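Local coordinates for DNA repair protein RAD7 (Saccharomyces cerevisiae, PDB 5ZB2) that takes part, as a component of the global genome repair complex, in nucleotide excision repair that removes damage from nontranscribed DNA, at residues A[273-278]-A[300-305]. Sequence-based numbering, arbitrary orientation.
Sequences LEESDQ and SFRRCL
Glu-274 and Glu-275 meet Arg-302 in a salt-bridge network between equivalent loops of two successive leucine-rich repeats, each loop leading from a short strand into a helix. Both loops make a type II beta turn, from Leu-273 to Ser-276 and from Phe-301 to Cys-304, and two backbone hydrogen bonds join them, Leu-273 N to Ser-300 O (3.2 Å) and Glu-275 N to Arg-302 O (2.8 Å). Arg-302 grips Glu-274 side-on, with NE (2.7 Å) and NH2 (2.8 Å) both on OE1 and approaching from the same face of the carboxylate, whose plane stands 87° from the guanidinium. The arginine chain leaves with CG anti to the backbone N (chi1 -178°) and bends at chi3, turning the guanidinium edge to both glutamates. Ser-300 OG donates to Glu-274 OE2 at 2.7 Å, so both carboxylate oxygens are held. Glu-275 lies alongside Arg-302, its OE2 taking weak bonds from NH2 (3.3 Å) and NH1. An alanine in place of Glu-274 removes the carboxylate, which would probably leave the Ser-300 hydroxyl and the Arg-302 guanidinium freer to turn. Neighbouring parts of the solenoid flank the contact: Glu-274 N donates to Asn-244 OD1, at the end of the preceding strand 240-244, Arg-302 touches Asn-328 of strand 326-328, and Phe-301 packs against helix 309-320.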
loop_
_atom_site.group_PDB
_atom_site.type_symbol
_atom_site.label_atom_id
_atom_site.label_comp_id
_atom_site.label_asym_id
_atom_site.label_seq_id
_atom_site.Cartn_x
_atom_site.Cartn_y
_atom_site.Cartn_z
ATOM N N LEU A 273 29.312 -7.506 29.599
ATOM C CA LEU A 273 29.192 -6.585 30.726
ATOM C C LEU A 273 29.993 -5.313 30.438
ATOM O O LEU A 273 30.838 -4.883 31.213
ATOM C CB LEU A 273 29.674 -7.241 32.019
ATOM C CG LEU A 273 29.021 -8.560 32.430
ATOM C CD1 LEU A 273 29.720 -9.123 33.658
ATOM C CD2 LEU A 273 27.542 -8.361 32.703
ATOM N N GLU A 274 29.712 -4.673 29.310
ATOM C CA GLU A 274 30.554 -3.587 28.834
ATOM C C GLU A 274 30.336 -2.308 29.640
ATOM O O GLU A 274 29.221 -2.012 30.076
ATOM C CB GLU A 274 30.283 -3.341 27.351
ATOM C CG GLU A 274 30.520 -4.574 26.486
ATOM C CD GLU A 274 30.358 -4.291 25.001
ATOM O OE1 GLU A 274 29.985 -3.153 24.644
ATOM O OE2 GLU A 274 30.608 -5.208 24.193
ATOM N N GLU A 275 31.426 -1.564 29.851
ATOM C CA GLU A 275 31.427 -0.239 30.474
ATOM C C GLU A 275 31.097 -0.262 31.966
ATOM O O GLU A 275 30.671 0.755 32.518
ATOM C CB GLU A 275 30.467 0.719 29.751
ATOM C CG GLU A 275 30.976 1.186 28.390
ATOM C CD GLU A 275 30.057 2.198 27.733
ATOM O OE1 GLU A 275 29.165 2.742 28.421
ATOM O OE2 GLU A 275 30.225 2.448 26.525
ATOM N N SER A 276 31.309 -1.384 32.652
ATOM C CA SER A 276 31.059 -1.474 34.094
ATOM C C SER A 276 32.377 -1.231 34.825
ATOM O O SER A 276 33.097 -2.156 35.202
ATOM C CB SER A 276 30.453 -2.826 34.452
ATOM O OG SER A 276 29.165 -2.975 33.871
ATOM N N ASP A 277 32.686 0.052 35.030
ATOM C CA ASP A 277 33.944 0.463 35.640
ATOM C C ASP A 277 33.986 0.261 37.152
ATOM O O ASP A 277 35.008 0.581 37.769
ATOM C CB ASP A 277 34.224 1.936 35.320
ATOM C CG ASP A 277 33.324 2.881 36.090
ATOM O OD1 ASP A 277 32.136 2.553 36.283
ATOM O OD2 ASP A 277 33.809 3.951 36.513
ATOM N N GLN A 278 32.916 -0.244 37.771
ATOM C CA GLN A 278 32.927 -0.520 39.205
ATOM C C GLN A 278 33.105 -1.999 39.531
ATOM O O GLN A 278 33.402 -2.327 40.683
ATOM C CB GLN A 278 31.639 -0.003 39.857
ATOM C CG GLN A 278 31.549 1.519 39.898
ATOM C CD GLN A 278 30.436 2.020 40.798
ATOM O OE1 GLN A 278 30.620 2.172 42.006
ATOM N NE2 GLN A 278 29.276 2.288 40.211
ATOM N N SER A 300 32.295 -10.457 26.165
ATOM C CA SER A 300 32.854 -9.117 26.028
ATOM C C SER A 300 32.951 -8.438 27.386
ATOM O O SER A 300 31.985 -8.435 28.156
ATOM C CB SER A 300 32.014 -8.250 25.089
ATOM O OG SER A 300 32.513 -6.920 25.062
ATOM N N PHE A 301 34.118 -7.860 27.664
ATOM C CA PHE A 301 34.340 -7.021 28.834
ATOM C C PHE A 301 34.784 -5.618 28.425
ATOM O O PHE A 301 35.495 -4.942 29.170
ATOM C CB PHE A 301 35.375 -7.649 29.767
ATOM C CG PHE A 301 34.996 -9.012 30.276
ATOM C CD1 PHE A 301 33.855 -9.189 31.037
ATOM C CD2 PHE A 301 35.793 -10.113 30.006
ATOM C CE1 PHE A 301 33.506 -10.444 31.511
ATOM C CE2 PHE A 301 35.452 -11.370 30.480
ATOM C CZ PHE A 301 34.308 -11.535 31.230
ATOM N N ARG A 302 34.359 -5.170 27.243
ATOM C CA ARG A 302 34.763 -3.868 26.723
ATOM C C ARG A 302 34.587 -2.780 27.773
ATOM O O ARG A 302 33.487 -2.573 28.294
ATOM C CB ARG A 302 33.948 -3.526 25.472
ATOM C CG ARG A 302 34.336 -2.197 24.824
ATOM C CD ARG A 302 33.473 -1.875 23.608
ATOM N NE ARG A 302 32.084 -1.655 23.991
ATOM C CZ ARG A 302 31.619 -0.528 24.520
ATOM N NH1 ARG A 302 32.432 0.501 24.733
ATOM N NH2 ARG A 302 30.336 -0.430 24.842
ATOM N N ARG A 303 35.688 -2.088 28.072
ATOM C CA ARG A 303 35.701 -0.927 28.964
ATOM C C ARG A 303 35.285 -1.286 30.389
ATOM O O ARG A 303 34.733 -0.455 31.113
ATOM C CB ARG A 303 34.834 0.211 28.415
ATOM C CG ARG A 303 35.496 0.960 27.260
ATOM C CD ARG A 303 34.805 2.276 26.943
ATOM N NE ARG A 303 34.778 3.181 28.091
ATOM C CZ ARG A 303 35.822 3.878 28.528
ATOM N NH1 ARG A 303 36.999 3.776 27.923
ATOM N NH2 ARG A 303 35.693 4.675 29.579
ATOM N N CYS A 304 35.563 -2.522 30.811
ATOM C CA CYS A 304 35.539 -2.879 32.230
ATOM C C CYS A 304 36.915 -2.561 32.804
ATOM O O CYS A 304 37.764 -3.432 33.008
ATOM C CB CYS A 304 35.173 -4.343 32.416
ATOM S SG CYS A 304 33.414 -4.638 32.508
ATOM N N LEU A 305 37.118 -1.273 33.091
ATOM C CA LEU A 305 38.465 -0.729 33.225
ATOM C C LEU A 305 39.265 -1.401 34.335
ATOM O O LEU A 305 40.501 -1.407 34.286
ATOM C CB LEU A 305 38.387 0.781 33.464
ATOM C CG LEU A 305 37.643 1.588 32.395
ATOM C CD1 LEU A 305 37.559 3.056 32.791
ATOM C CD2 LEU A 305 38.306 1.442 31.026
#